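Local coordinates for nitrogenase iron-molybdenum cofactor biosynthesis protein NifB (Methanothermobacter thermautotrophicus, PDB 7JMA) that probably inserts a carbide by radical SAM chemistry while two [4Fe-4S] clusters are coupled into the [8Fe-9S-C] precursor of the nitrogenase cofactor, at residues S219-I224 / K252-F257; K152-V157 / E168-L173; I84-P89 / F99-K104; S195-G200 / E241-V246; H205-A210 / N248-I253. All coordinates share one frame; numbering follows the deposited sequence.

Contact 1. Residues S219-I224 / K252-F257; sequences SLMNII and KIIPVF
Met221 holds the segment 252-257 by both of its backbone polar groups. Its N donates to Pro255 O at 2.9 Å, and its O accepts from Phe257 N, also at 2.9 Å. These two bonds form a single beta bridge between Met221 and Val256, and a CA-H...O contact from Val256 CA to Met221 O, at 3.2 Å, accompanies it. Strand 220-225 is the last of the six parallel strands in the sheet of this radical SAM domain. Its other edge bonds to strand 190-197, through the backbones of Leu220, Asn222 and Ile224. The chain after helix 240-251 meets the outer edge of this strand at one bridge and crosses it at an angle. A water lies 2.8 Å from Asn222 OD1 and 2.7 Å from Phe257 O, both possible acceptors, and it accepts from Ile223 N at 3.1 Å. Ile223 O is taken by Arg247. The Asn222 amide runs beside the Phe257 ring and points the same way, with the planes 62° apart. Leu220 CD1 lies against the bridge, 3.3 Å from Pro255 O. On the side facing helices 206-216 and 240-251, Ile254 CG2 packs on Met221 CB at 4.1 Å.

Contact 2. Residues K152-V157 / E168-L173; sequences KIYSFV and EAFEVL
Tyr154 and Val157 face the helical segment 168-173 from the two sides of a corner. The chain turns at Ser155, and both residues direct their CB atoms toward the helix. The closest CA pairs are Val157 with Ala169, 5.3 Å apart, and Tyr154 with Phe170, 6.3 Å apart. No hydrogen bond crosses the contact. Leu173 CD2 sits over one face of the Tyr154 ring, 3.5 Å from its centroid, in a CH-pi contact. The opposite face carries CG2 of the adjacent Ile153, so the phenol is sandwiched between two aliphatic groups. Tyr154 CD1 lies at the edge of the Phe170 ring, 3.7 Å from Phe170 CD1, and the two side chains cross obliquely. Having CG anti to the carbonyl carbon (chi1 -59°) brings the Tyr154 ring between Leu173 and Ile153, and its OH bonds to Asn143. Val157 CB rests on Ala169 CB at 4.0 Å, and Val157 CG2 reaches Leu173 CB at 4.2 Å. Strand 154-159 is the middle strand of a three-stranded antiparallel sheet. Its partner 40-42 carries Cys42, a ligand of a [4Fe-4S] cluster in the loaded enzyme, and Tyr154 touches that cysteine. Tyr164 of strand 162-165 also packs on Ala169 and Val172 of helix 166-186.

Contact 3. Residues I84-P89 / F99-K104; sequences IGVAGP and FEFFKK
Val86 and Ile84 of the strand meet Phe101 and Phe102 of the helix, and the contact between them is apolar. Three side-chain pairs make it. Val86 CG2 lies 3.7 Å from Phe102 CE2, and the same methyl is 4.0 Å from Phe101 CD2. It touches both rings where they meet, and approaches each obliquely. Ile84 CD1 is more distant, 4.5 Å from Phe101 CZ. The second kind of contact is aromatic and lies within the helix. Phe101 CD2 stands 4.0 Å above the plane of the Phe102 ring, over its centre. The two first torsions differ: Phe101 has CG anti to the backbone N (chi1 171°), while Phe102 has CG anti to the carbonyl carbon (chi1 -79°). Both rings thus reach the strand, although the helix turns between the two residues. The third kind is a loose approach of Ile84 O to the edge of the Phe102 ring, 4.2 Å from CE1. Strand 84-86 and helix 99-104 run nearly antiparallel, 166° apart, with axes 10.1 Å from each other. They are the first two elements of a beta-alpha-beta crossover that ends in strand 113-118. That strand carries Cys115, a ligand of a [4Fe-4S] cluster in the loaded enzyme. This buried contact rests on wholly apolar side-chain packing; no hydrogen bond crosses it, so no strongly directional bond fixes the pair.

Contact 4. Residues S195-G200 / E241-V246; sequences SVLIPG and EQIERV
Leu197 points from its strand at the helical segment 241-246, and its CD2 does the touching. That methyl meets Val246 CG2 tip to tip at 3.6 Å. It also reaches Ile243 CG2 at 3.9 Å, and here the two side chains cross at about a right angle. Leu197 has CG anti to the backbone N (chi1 177°), which carries CD2 to helix 240-251, while CD1 turns to Ile206 of helix 206-216. Gln242 works on the flank. Its side chain is extended beyond CG, so its amide reaches Pro199. There OE1 lies 3.7 Å from Pro199 CG, a van der Waals contact with the ring. Farther out, Pro238 backs the contact, touching both Pro199 and Ile243. In the turn after the strand, Asn202 bonds to Ile198 N by OD1 and to Val196 O by ND2, and Asp203 accepts from Gly200 N. Strand 195-197 and helix 241-246 run 141° apart, with axes 10.7 Å from each other at closest approach. Ile223 of the neighbouring strand 220-225 touches both Leu197 and Val246, so the leucine lies where the sheet and two helices meet.

Contact 5. Residues H205-A210 / N248-I253; sequences HIVDIA and NEVEKI
Val207 and Val250 stand at the closest approach of two helices, with CA atoms 5.5 Å apart. Helix 206-216 is the helix of the beta-alpha-beta unit that joins strands 190-197 and 220-225 in the radical SAM domain. It packs with helix 240-251 over these two strands of the parallel sheet. Val250 CG1 faces Ala210 CB at 3.8 Å, and its CG2 meets both Ile206 CG2, obliquely and also at 3.8 Å, and Val207 CG1 at 4.1 Å. With CG1 anti to the backbone N (chi1 173°), that branch is directed to Ala210 and CG2 to Ile206. Val207 CG1 lies 3.8 Å from Glu249 CB, where the aliphatic part of the glutamate runs across it, and 4.0 Å from Ile253 CD1. Val207 and Ile253 cross at about a right angle. Ile253 follows the helix, and its CG2 turns to Ala210 CB at 3.9 Å, so Ala210 CB touches both Val250 and Ile253. Met221 of strand 220-225 touches Ile206, Ala210 and Val250 from the sheet side. Before helix 206-216, His205 bonds to Val145 N by NE2, and its ND1 donates to the anti lone pair of Asp208 OD2 at 3.1 Å, 28° out of the ring plane.

Along the chain, contact 3 closes first and contact 2 next; contacts 4, 5 and 1 then interleave. Contacts 1 and 5 have centres about 8 Å apart and share Lys252 and Ile253, and contacts 4 and 5 both use helix 240-251. Contacts 1, 4 and 5 pack helices 206-216 and 240-251, and the chain after them, onto the 220-225 edge of the six-stranded parallel sheet. Contact 3 lies on the same sheet toward its other end, about 25 Å from contact 1 between centres. Contact 2 belongs to the small antiparallel sheet. Of the cluster ligands, Cys42 is near contact 2 and Cys115 near contact 3. Cys260 and Cys263 follow the end of contact 1 in the sequence.

Contact 1. Residues S219-I224 / K252-F257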
# COMPACT_ATOMS: atom_id res chain seq x y z
N SER A 219 -6.51 8.45 6.44
CA SER A 219 -7.66 9.23 6.00
C SER A 219 -8.80 8.41 5.44
O SER A 219 -9.95 8.88 5.48
CB SER A 219 -7.25 10.26 4.93
OG SER A 219 -6.41 11.27 5.48
N LEU A 220 -8.52 7.21 4.94
CA LEU A 220 -9.51 6.47 4.18
C LEU A 220 -9.11 5.00 4.24
O LEU A 220 -7.93 4.69 4.32
CB LEU A 220 -9.56 6.97 2.73
CG LEU A 220 -10.47 6.28 1.73
CD1 LEU A 220 -11.91 6.59 2.07
CD2 LEU A 220 -10.13 6.78 0.33
N MET A 221 -10.10 4.13 4.25
CA MET A 221 -9.86 2.70 4.16
C MET A 221 -10.56 2.15 2.93
O MET A 221 -11.68 2.55 2.61
CB MET A 221 -10.35 1.98 5.40
CG MET A 221 -9.59 0.70 5.63
SD MET A 221 -9.56 0.30 7.37
CE MET A 221 -10.09 -1.40 7.25
N ASN A 222 -9.91 1.22 2.26
CA ASN A 222 -10.47 0.54 1.10
C ASN A 222 -10.47 -0.94 1.43
O ASN A 222 -9.40 -1.54 1.57
CB ASN A 222 -9.65 0.84 -0.16
CG ASN A 222 -10.28 0.29 -1.42
OD1 ASN A 222 -11.46 -0.07 -1.44
ND2 ASN A 222 -9.50 0.23 -2.49
N ILE A 223 -11.66 -1.51 1.59
CA ILE A 223 -11.81 -2.94 1.83
C ILE A 223 -11.83 -3.65 0.48
O ILE A 223 -12.68 -3.37 -0.36
CB ILE A 223 -13.09 -3.26 2.62
CG1 ILE A 223 -13.32 -2.22 3.72
CG2 ILE A 223 -13.00 -4.66 3.22
CD1 ILE A 223 -12.31 -2.29 4.83
N ILE A 224 -10.89 -4.56 0.29
CA ILE A 224 -10.73 -5.31 -0.95
C ILE A 224 -11.09 -6.76 -0.67
O ILE A 224 -10.57 -7.33 0.29
CB ILE A 224 -9.29 -5.20 -1.49
CG1 ILE A 224 -8.91 -3.74 -1.72
CG2 ILE A 224 -9.13 -6.02 -2.77
CD1 ILE A 224 -9.95 -2.97 -2.48
N LYS A 252 -18.27 3.55 10.23
CA LYS A 252 -18.54 4.22 11.49
C LYS A 252 -17.26 4.69 12.18
O LYS A 252 -17.34 5.50 13.11
CB LYS A 252 -19.33 3.30 12.43
N ILE A 253 -16.11 4.22 11.72
CA ILE A 253 -14.82 4.53 12.32
C ILE A 253 -13.99 5.45 11.44
O ILE A 253 -13.35 6.38 11.94
CB ILE A 253 -14.07 3.23 12.66
CG1 ILE A 253 -14.78 2.50 13.81
CG2 ILE A 253 -12.60 3.49 12.95
CD1 ILE A 253 -14.97 1.03 13.57
N ILE A 254 -13.99 5.22 10.14
CA ILE A 254 -13.12 5.94 9.20
C ILE A 254 -13.82 5.94 7.85
O ILE A 254 -14.55 4.98 7.54
CB ILE A 254 -11.73 5.27 9.15
CG1 ILE A 254 -10.75 6.03 8.25
CG2 ILE A 254 -11.87 3.84 8.68
CD1 ILE A 254 -9.32 5.57 8.43
N PRO A 255 -13.67 6.98 7.03
CA PRO A 255 -14.27 6.95 5.68
C PRO A 255 -13.81 5.73 4.89
O PRO A 255 -12.68 5.27 5.02
CB PRO A 255 -13.76 8.25 5.05
CG PRO A 255 -13.60 9.18 6.21
CD PRO A 255 -13.09 8.30 7.34
N VAL A 256 -14.71 5.22 4.06
CA VAL A 256 -14.47 4.02 3.27
C VAL A 256 -14.58 4.38 1.80
O VAL A 256 -15.49 5.12 1.40
CB VAL A 256 -15.46 2.89 3.63
CG1 VAL A 256 -15.26 1.68 2.72
CG2 VAL A 256 -15.29 2.49 5.09
N PHE A 257 -13.67 3.85 0.99
CA PHE A 257 -13.73 4.07 -0.44
C PHE A 257 -14.92 3.33 -1.05
O PHE A 257 -15.11 2.13 -0.82
CB PHE A 257 -12.44 3.62 -1.11
CG PHE A 257 -12.46 3.75 -2.61
CD1 PHE A 257 -12.20 4.97 -3.21
CD2 PHE A 257 -12.73 2.66 -3.41
CE1 PHE A 257 -12.22 5.10 -4.59
CE2 PHE A 257 -12.76 2.78 -4.79
CZ PHE A 257 -12.50 4.00 -5.38
O HOH W 1 -13.85 -0.09 -0.07

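Contact 2. Residues K152-V157 / E168-L173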
# COMPACT_ATOMS: atom_id res chain seq x y z
N LYS A 152 -0.57 -15.59 10.08
CA LYS A 152 -1.17 -16.50 9.11
C LYS A 152 -1.28 -15.89 7.72
O LYS A 152 -1.65 -16.59 6.77
CB LYS A 152 -2.56 -16.94 9.60
CG LYS A 152 -2.53 -17.62 10.97
CD LYS A 152 -3.92 -18.04 11.43
N ILE A 153 -0.94 -14.61 7.58
CA ILE A 153 -1.04 -13.91 6.31
C ILE A 153 0.32 -13.73 5.63
O ILE A 153 0.39 -13.73 4.40
CB ILE A 153 -1.72 -12.54 6.55
CG1 ILE A 153 -3.16 -12.73 7.03
CG2 ILE A 153 -1.68 -11.66 5.31
CD1 ILE A 153 -3.83 -11.45 7.55
N TYR A 154 1.41 -13.60 6.39
CA TYR A 154 2.72 -13.34 5.82
C TYR A 154 3.64 -14.50 6.14
O TYR A 154 3.70 -14.97 7.28
CB TYR A 154 3.30 -12.04 6.37
CG TYR A 154 2.42 -10.86 6.07
CD1 TYR A 154 1.49 -10.43 7.00
CD2 TYR A 154 2.49 -10.20 4.84
CE1 TYR A 154 0.66 -9.36 6.74
CE2 TYR A 154 1.66 -9.10 4.57
CZ TYR A 154 0.74 -8.70 5.53
OH TYR A 154 -0.10 -7.63 5.30
N SER A 155 4.36 -14.97 5.13
CA SER A 155 5.27 -16.08 5.39
C SER A 155 6.67 -15.60 5.76
O SER A 155 7.28 -16.16 6.67
CB SER A 155 5.32 -17.03 4.19
OG SER A 155 5.71 -16.36 3.02
N PHE A 156 7.18 -14.56 5.10
CA PHE A 156 8.45 -13.99 5.52
C PHE A 156 8.54 -12.54 5.08
O PHE A 156 7.77 -12.05 4.25
CB PHE A 156 9.65 -14.82 5.00
CG PHE A 156 9.82 -14.79 3.50
CD1 PHE A 156 9.30 -15.81 2.72
CD2 PHE A 156 10.54 -13.77 2.87
CE1 PHE A 156 9.48 -15.83 1.34
CE2 PHE A 156 10.70 -13.76 1.50
CZ PHE A 156 10.18 -14.81 0.73
N VAL A 157 9.52 -11.85 5.66
CA VAL A 157 9.77 -10.44 5.43
C VAL A 157 11.28 -10.25 5.36
O VAL A 157 12.03 -10.89 6.11
CB VAL A 157 9.13 -9.61 6.56
CG1 VAL A 157 9.83 -8.30 6.76
CG2 VAL A 157 7.63 -9.45 6.29
N GLU A 168 7.36 -13.32 13.93
CA GLU A 168 8.32 -12.22 13.95
C GLU A 168 8.27 -11.42 12.66
O GLU A 168 8.44 -10.19 12.67
CB GLU A 168 9.74 -12.74 14.20
CG GLU A 168 10.75 -11.62 14.40
CD GLU A 168 12.09 -12.11 14.91
OE1 GLU A 168 12.62 -11.50 15.86
OE2 GLU A 168 12.62 -13.10 14.36
N ALA A 169 8.07 -12.09 11.52
CA ALA A 169 7.92 -11.37 10.26
C ALA A 169 6.76 -10.37 10.33
O ALA A 169 6.91 -9.19 9.99
CB ALA A 169 7.74 -12.35 9.10
N PHE A 170 5.58 -10.83 10.75
CA PHE A 170 4.45 -9.92 10.84
C PHE A 170 4.70 -8.80 11.84
O PHE A 170 4.29 -7.65 11.62
CB PHE A 170 3.16 -10.65 11.21
CG PHE A 170 2.04 -9.70 11.49
CD1 PHE A 170 1.40 -9.06 10.44
CD2 PHE A 170 1.68 -9.38 12.79
CE1 PHE A 170 0.37 -8.15 10.68
CE2 PHE A 170 0.66 -8.48 13.04
CZ PHE A 170 0.01 -7.86 11.98
N GLU A 171 5.31 -9.12 12.98
CA GLU A 171 5.51 -8.09 13.99
C GLU A 171 6.41 -6.97 13.47
O GLU A 171 6.17 -5.79 13.75
CB GLU A 171 6.08 -8.72 15.26
CG GLU A 171 5.05 -9.57 16.00
CD GLU A 171 5.63 -10.34 17.16
OE1 GLU A 171 6.87 -10.55 17.19
OE2 GLU A 171 4.85 -10.73 18.05
N VAL A 172 7.43 -7.33 12.69
CA VAL A 172 8.30 -6.34 12.07
C VAL A 172 7.54 -5.53 11.03
O VAL A 172 7.59 -4.29 11.02
CB VAL A 172 9.53 -7.04 11.46
CG1 VAL A 172 10.35 -6.05 10.61
CG2 VAL A 172 10.40 -7.67 12.54
N LEU A 173 6.81 -6.22 10.14
CA LEU A 173 6.02 -5.52 9.13
C LEU A 173 5.00 -4.60 9.79
O LEU A 173 4.86 -3.43 9.42
CB LEU A 173 5.31 -6.51 8.21
CG LEU A 173 4.33 -5.90 7.22
CD1 LEU A 173 5.02 -4.88 6.27
CD2 LEU A 173 3.62 -6.97 6.42

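Contact 3. Residues I84-P89 / F99-K104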
# COMPACT_ATOMS: atom_id res chain seq x y z
N ILE A 84 0.05 10.56 -11.44
CA ILE A 84 1.03 9.53 -11.78
C ILE A 84 1.37 8.73 -10.53
O ILE A 84 1.56 9.30 -9.45
CB ILE A 84 2.31 10.12 -12.42
CG1 ILE A 84 2.97 11.15 -11.50
CG2 ILE A 84 1.98 10.76 -13.76
CD1 ILE A 84 4.06 11.96 -12.19
N GLY A 85 1.46 7.42 -10.67
CA GLY A 85 1.68 6.57 -9.52
C GLY A 85 2.63 5.44 -9.83
O GLY A 85 2.84 5.06 -10.98
N VAL A 86 3.23 4.92 -8.77
CA VAL A 86 4.04 3.71 -8.82
C VAL A 86 3.40 2.73 -7.86
O VAL A 86 3.25 3.04 -6.67
CB VAL A 86 5.50 3.96 -8.43
CG1 VAL A 86 6.24 2.60 -8.29
CG2 VAL A 86 6.18 4.88 -9.44
N ALA A 87 3.04 1.55 -8.35
CA ALA A 87 2.37 0.58 -7.48
C ALA A 87 2.94 -0.82 -7.59
O ALA A 87 2.55 -1.68 -6.79
CB ALA A 87 0.87 0.52 -7.80
N GLY A 88 3.84 -1.07 -8.50
CA GLY A 88 4.25 -2.44 -8.71
C GLY A 88 5.33 -2.54 -9.75
O GLY A 88 5.90 -1.54 -10.19
N PRO A 89 5.61 -3.76 -10.19
CA PRO A 89 4.93 -5.01 -9.83
C PRO A 89 5.23 -5.55 -8.43
O PRO A 89 4.47 -6.38 -7.93
CB PRO A 89 5.45 -6.00 -10.87
CG PRO A 89 6.12 -5.18 -11.92
CD PRO A 89 6.59 -3.95 -11.27
N PHE A 99 12.38 6.13 -6.67
CA PHE A 99 12.79 7.45 -6.23
C PHE A 99 13.45 8.23 -7.36
O PHE A 99 13.30 9.45 -7.43
CB PHE A 99 13.71 7.32 -5.02
CG PHE A 99 13.10 6.54 -3.88
CD1 PHE A 99 12.35 7.19 -2.91
CD2 PHE A 99 13.24 5.17 -3.81
CE1 PHE A 99 11.77 6.47 -1.88
CE2 PHE A 99 12.67 4.45 -2.79
CZ PHE A 99 11.93 5.10 -1.82
N GLU A 100 14.17 7.55 -8.26
CA GLU A 100 14.71 8.24 -9.43
C GLU A 100 13.59 8.80 -10.29
O GLU A 100 13.67 9.93 -10.79
CB GLU A 100 15.61 7.31 -10.25
N PHE A 101 12.52 8.02 -10.46
CA PHE A 101 11.38 8.46 -11.27
C PHE A 101 10.69 9.66 -10.64
O PHE A 101 10.39 10.64 -11.33
CB PHE A 101 10.39 7.30 -11.45
CG PHE A 101 9.09 7.71 -12.08
CD1 PHE A 101 9.01 7.92 -13.46
CD2 PHE A 101 7.96 7.91 -11.31
CE1 PHE A 101 7.81 8.31 -14.05
CE2 PHE A 101 6.76 8.30 -11.88
CZ PHE A 101 6.69 8.50 -13.26
N PHE A 102 10.40 9.60 -9.34
CA PHE A 102 9.71 10.75 -8.75
C PHE A 102 10.61 11.98 -8.69
O PHE A 102 10.10 13.11 -8.72
CB PHE A 102 9.16 10.39 -7.37
CG PHE A 102 7.89 9.59 -7.43
CD1 PHE A 102 6.77 10.10 -8.08
CD2 PHE A 102 7.82 8.32 -6.88
CE1 PHE A 102 5.60 9.36 -8.17
CE2 PHE A 102 6.65 7.58 -6.96
CZ PHE A 102 5.55 8.09 -7.61
N LYS A 103 11.93 11.80 -8.61
CA LYS A 103 12.82 12.95 -8.71
C LYS A 103 12.64 13.66 -10.04
O LYS A 103 12.49 14.89 -10.09
CB LYS A 103 14.28 12.51 -8.53
CG LYS A 103 14.71 12.29 -7.09
CD LYS A 103 16.13 11.75 -7.00
CE LYS A 103 16.66 11.80 -5.57
NZ LYS A 103 17.15 10.46 -5.12
N LYS A 104 12.63 12.90 -11.14
CA LYS A 104 12.48 13.49 -12.46
C LYS A 104 11.08 14.04 -12.68
O LYS A 104 10.91 15.09 -13.32
CB LYS A 104 12.81 12.45 -13.53
CG LYS A 104 14.18 11.81 -13.39
CD LYS A 104 14.34 10.64 -14.35
CE LYS A 104 15.55 9.80 -14.01
NZ LYS A 104 16.82 10.57 -14.17

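Contact 4. Residues S195-G200 / E241-V246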
# COMPACT_ATOMS: atom_id res chain seq x y z
N SER A 195 -7.15 -2.95 2.91
CA SER A 195 -7.21 -4.17 3.71
C SER A 195 -7.95 -5.24 2.92
O SER A 195 -9.06 -5.00 2.44
CB SER A 195 -7.91 -3.90 5.05
OG SER A 195 -7.25 -2.86 5.75
N VAL A 196 -7.32 -6.41 2.78
CA VAL A 196 -7.95 -7.53 2.10
C VAL A 196 -8.85 -8.28 3.07
O VAL A 196 -8.40 -8.71 4.15
CB VAL A 196 -6.89 -8.46 1.49
CG1 VAL A 196 -7.56 -9.67 0.80
CG2 VAL A 196 -6.00 -7.69 0.52
N LEU A 197 -10.11 -8.45 2.70
CA LEU A 197 -11.06 -9.16 3.54
C LEU A 197 -10.89 -10.65 3.29
O LEU A 197 -11.18 -11.14 2.20
CB LEU A 197 -12.48 -8.69 3.23
CG LEU A 197 -13.60 -9.40 3.96
CD1 LEU A 197 -13.38 -9.28 5.45
CD2 LEU A 197 -14.93 -8.79 3.56
N ILE A 198 -10.41 -11.37 4.30
CA ILE A 198 -10.17 -12.81 4.19
C ILE A 198 -11.19 -13.52 5.06
O ILE A 198 -11.04 -13.55 6.29
CB ILE A 198 -8.74 -13.19 4.60
CG1 ILE A 198 -7.70 -12.43 3.78
CG2 ILE A 198 -8.52 -14.70 4.41
CD1 ILE A 198 -6.37 -12.25 4.49
N PRO A 199 -12.24 -14.09 4.47
CA PRO A 199 -13.28 -14.73 5.28
C PRO A 199 -12.69 -15.84 6.14
O PRO A 199 -11.91 -16.66 5.67
CB PRO A 199 -14.25 -15.27 4.23
CG PRO A 199 -14.00 -14.44 3.02
CD PRO A 199 -12.54 -14.14 3.03
N GLY A 200 -13.06 -15.83 7.41
CA GLY A 200 -12.58 -16.83 8.34
C GLY A 200 -11.19 -16.58 8.88
O GLY A 200 -10.67 -17.43 9.61
N GLU A 241 -22.81 -9.75 0.79
CA GLU A 241 -23.39 -9.34 2.06
C GLU A 241 -22.29 -9.06 3.08
O GLU A 241 -22.38 -8.10 3.85
CB GLU A 241 -24.34 -10.41 2.59
N GLN A 242 -21.23 -9.87 3.07
CA GLN A 242 -20.16 -9.66 4.04
C GLN A 242 -19.33 -8.43 3.70
O GLN A 242 -19.02 -7.63 4.59
CB GLN A 242 -19.27 -10.90 4.13
CG GLN A 242 -18.39 -10.91 5.38
CD GLN A 242 -17.39 -12.04 5.39
OE1 GLN A 242 -16.84 -12.42 4.35
NE2 GLN A 242 -17.13 -12.59 6.57
N ILE A 243 -18.98 -8.24 2.42
CA ILE A 243 -18.15 -7.10 2.04
C ILE A 243 -18.87 -5.79 2.34
O ILE A 243 -18.26 -4.80 2.76
CB ILE A 243 -17.72 -7.18 0.56
CG1 ILE A 243 -18.92 -6.99 -0.38
CG2 ILE A 243 -17.01 -8.50 0.26
CD1 ILE A 243 -18.57 -6.44 -1.75
N GLU A 244 -20.19 -5.75 2.14
CA GLU A 244 -20.89 -4.51 2.43
C GLU A 244 -21.21 -4.39 3.91
O GLU A 244 -21.30 -3.27 4.43
CB GLU A 244 -22.14 -4.38 1.57
CG GLU A 244 -21.81 -4.02 0.12
CD GLU A 244 -21.15 -2.64 -0.02
OE1 GLU A 244 -21.29 -1.81 0.90
OE2 GLU A 244 -20.47 -2.41 -1.04
N ARG A 245 -21.36 -5.52 4.61
CA ARG A 245 -21.45 -5.47 6.07
C ARG A 245 -20.20 -4.85 6.67
O ARG A 245 -20.29 -3.92 7.48
CB ARG A 245 -21.67 -6.87 6.62
N VAL A 246 -19.02 -5.33 6.28
CA VAL A 246 -17.79 -4.84 6.89
C VAL A 246 -17.53 -3.39 6.48
O VAL A 246 -17.05 -2.59 7.28
CB VAL A 246 -16.59 -5.74 6.56
CG1 VAL A 246 -16.74 -7.11 7.23
CG2 VAL A 246 -16.39 -5.87 5.06

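Contact 5. Residues H205-A210 / N248-I253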
# COMPACT_ATOMS: atom_id res chain seq x y z
N HIS A 205 -11.97 -8.79 12.15
CA HIS A 205 -10.82 -8.05 12.61
C HIS A 205 -10.63 -6.73 11.87
O HIS A 205 -9.82 -5.90 12.29
CB HIS A 205 -9.57 -8.93 12.43
CG HIS A 205 -8.29 -8.29 12.84
ND1 HIS A 205 -8.07 -7.83 14.12
CD2 HIS A 205 -7.16 -8.05 12.14
CE1 HIS A 205 -6.85 -7.32 14.19
NE2 HIS A 205 -6.28 -7.44 13.00
N ILE A 206 -11.39 -6.51 10.79
CA ILE A 206 -11.18 -5.33 9.96
C ILE A 206 -11.48 -4.05 10.74
O ILE A 206 -10.81 -3.03 10.54
CB ILE A 206 -12.01 -5.42 8.67
CG1 ILE A 206 -11.71 -6.73 7.93
CG2 ILE A 206 -11.75 -4.24 7.78
CD1 ILE A 206 -10.34 -6.81 7.36
N VAL A 207 -12.47 -4.07 11.64
CA VAL A 207 -12.75 -2.84 12.39
C VAL A 207 -11.62 -2.53 13.37
O VAL A 207 -11.37 -1.36 13.69
CB VAL A 207 -14.11 -2.92 13.11
CG1 VAL A 207 -15.25 -2.68 12.12
CG2 VAL A 207 -14.28 -4.26 13.79
N ASP A 208 -10.92 -3.56 13.87
CA ASP A 208 -9.73 -3.31 14.68
C ASP A 208 -8.65 -2.62 13.86
O ASP A 208 -7.99 -1.69 14.33
CB ASP A 208 -9.19 -4.62 15.26
CG ASP A 208 -10.21 -5.37 16.08
OD1 ASP A 208 -10.88 -4.73 16.92
OD2 ASP A 208 -10.34 -6.60 15.88
N ILE A 209 -8.44 -3.09 12.62
CA ILE A 209 -7.51 -2.40 11.72
C ILE A 209 -7.91 -0.94 11.60
O ILE A 209 -7.09 -0.03 11.76
CB ILE A 209 -7.48 -3.08 10.34
CG1 ILE A 209 -7.02 -4.53 10.46
CG2 ILE A 209 -6.54 -2.33 9.40
CD1 ILE A 209 -7.13 -5.27 9.15
N ALA A 210 -9.19 -0.70 11.31
CA ALA A 210 -9.66 0.67 11.07
C ALA A 210 -9.40 1.55 12.28
O ALA A 210 -8.93 2.69 12.14
CB ALA A 210 -11.14 0.66 10.71
N ASN A 248 -19.81 -1.15 5.93
CA ASN A 248 -20.72 -0.32 6.72
C ASN A 248 -20.23 -0.18 8.15
O ASN A 248 -20.35 0.90 8.75
CB ASN A 248 -22.13 -0.91 6.69
CG ASN A 248 -22.77 -0.79 5.32
OD1 ASN A 248 -22.37 0.04 4.51
ND2 ASN A 248 -23.77 -1.63 5.06
N GLU A 249 -19.67 -1.25 8.72
CA GLU A 249 -19.11 -1.16 10.07
C GLU A 249 -17.87 -0.28 10.09
O GLU A 249 -17.70 0.55 10.99
CB GLU A 249 -18.78 -2.55 10.60
CG GLU A 249 -19.73 -3.03 11.69
CD GLU A 249 -19.07 -4.03 12.62
OE1 GLU A 249 -18.49 -5.02 12.12
OE2 GLU A 249 -19.13 -3.83 13.86
N VAL A 250 -16.97 -0.45 9.12
CA VAL A 250 -15.75 0.34 9.09
C VAL A 250 -16.08 1.81 8.92
O VAL A 250 -15.41 2.68 9.50
CB VAL A 250 -14.81 -0.18 7.98
CG1 VAL A 250 -13.61 0.75 7.81
CG2 VAL A 250 -14.35 -1.58 8.31
N GLU A 251 -17.13 2.12 8.15
CA GLU A 251 -17.53 3.50 7.89
C GLU A 251 -17.86 4.25 9.18
O GLU A 251 -17.74 5.49 9.22
CB GLU A 251 -18.74 3.51 6.96
CG GLU A 251 -18.84 4.73 6.06
CD GLU A 251 -19.91 4.57 5.00
OE1 GLU A 251 -21.06 4.21 5.36
OE2 GLU A 251 -19.61 4.79 3.81
N LYS A 252 -18.27 3.55 10.23
CA LYS A 252 -18.54 4.22 11.49
C LYS A 252 -17.26 4.69 12.18
O LYS A 252 -17.34 5.50 13.11
CB LYS A 252 -19.33 3.30 12.43
N ILE A 253 -16.11 4.22 11.72
CA ILE A 253 -14.82 4.53 12.32
C ILE A 253 -13.99 5.45 11.44
O ILE A 253 -13.35 6.38 11.94
CB ILE A 253 -14.07 3.23 12.66
CG1 ILE A 253 -14.78 2.50 13.81
CG2 ILE A 253 -12.60 3.49 12.95
CD1 ILE A 253 -14.97 1.03 13.57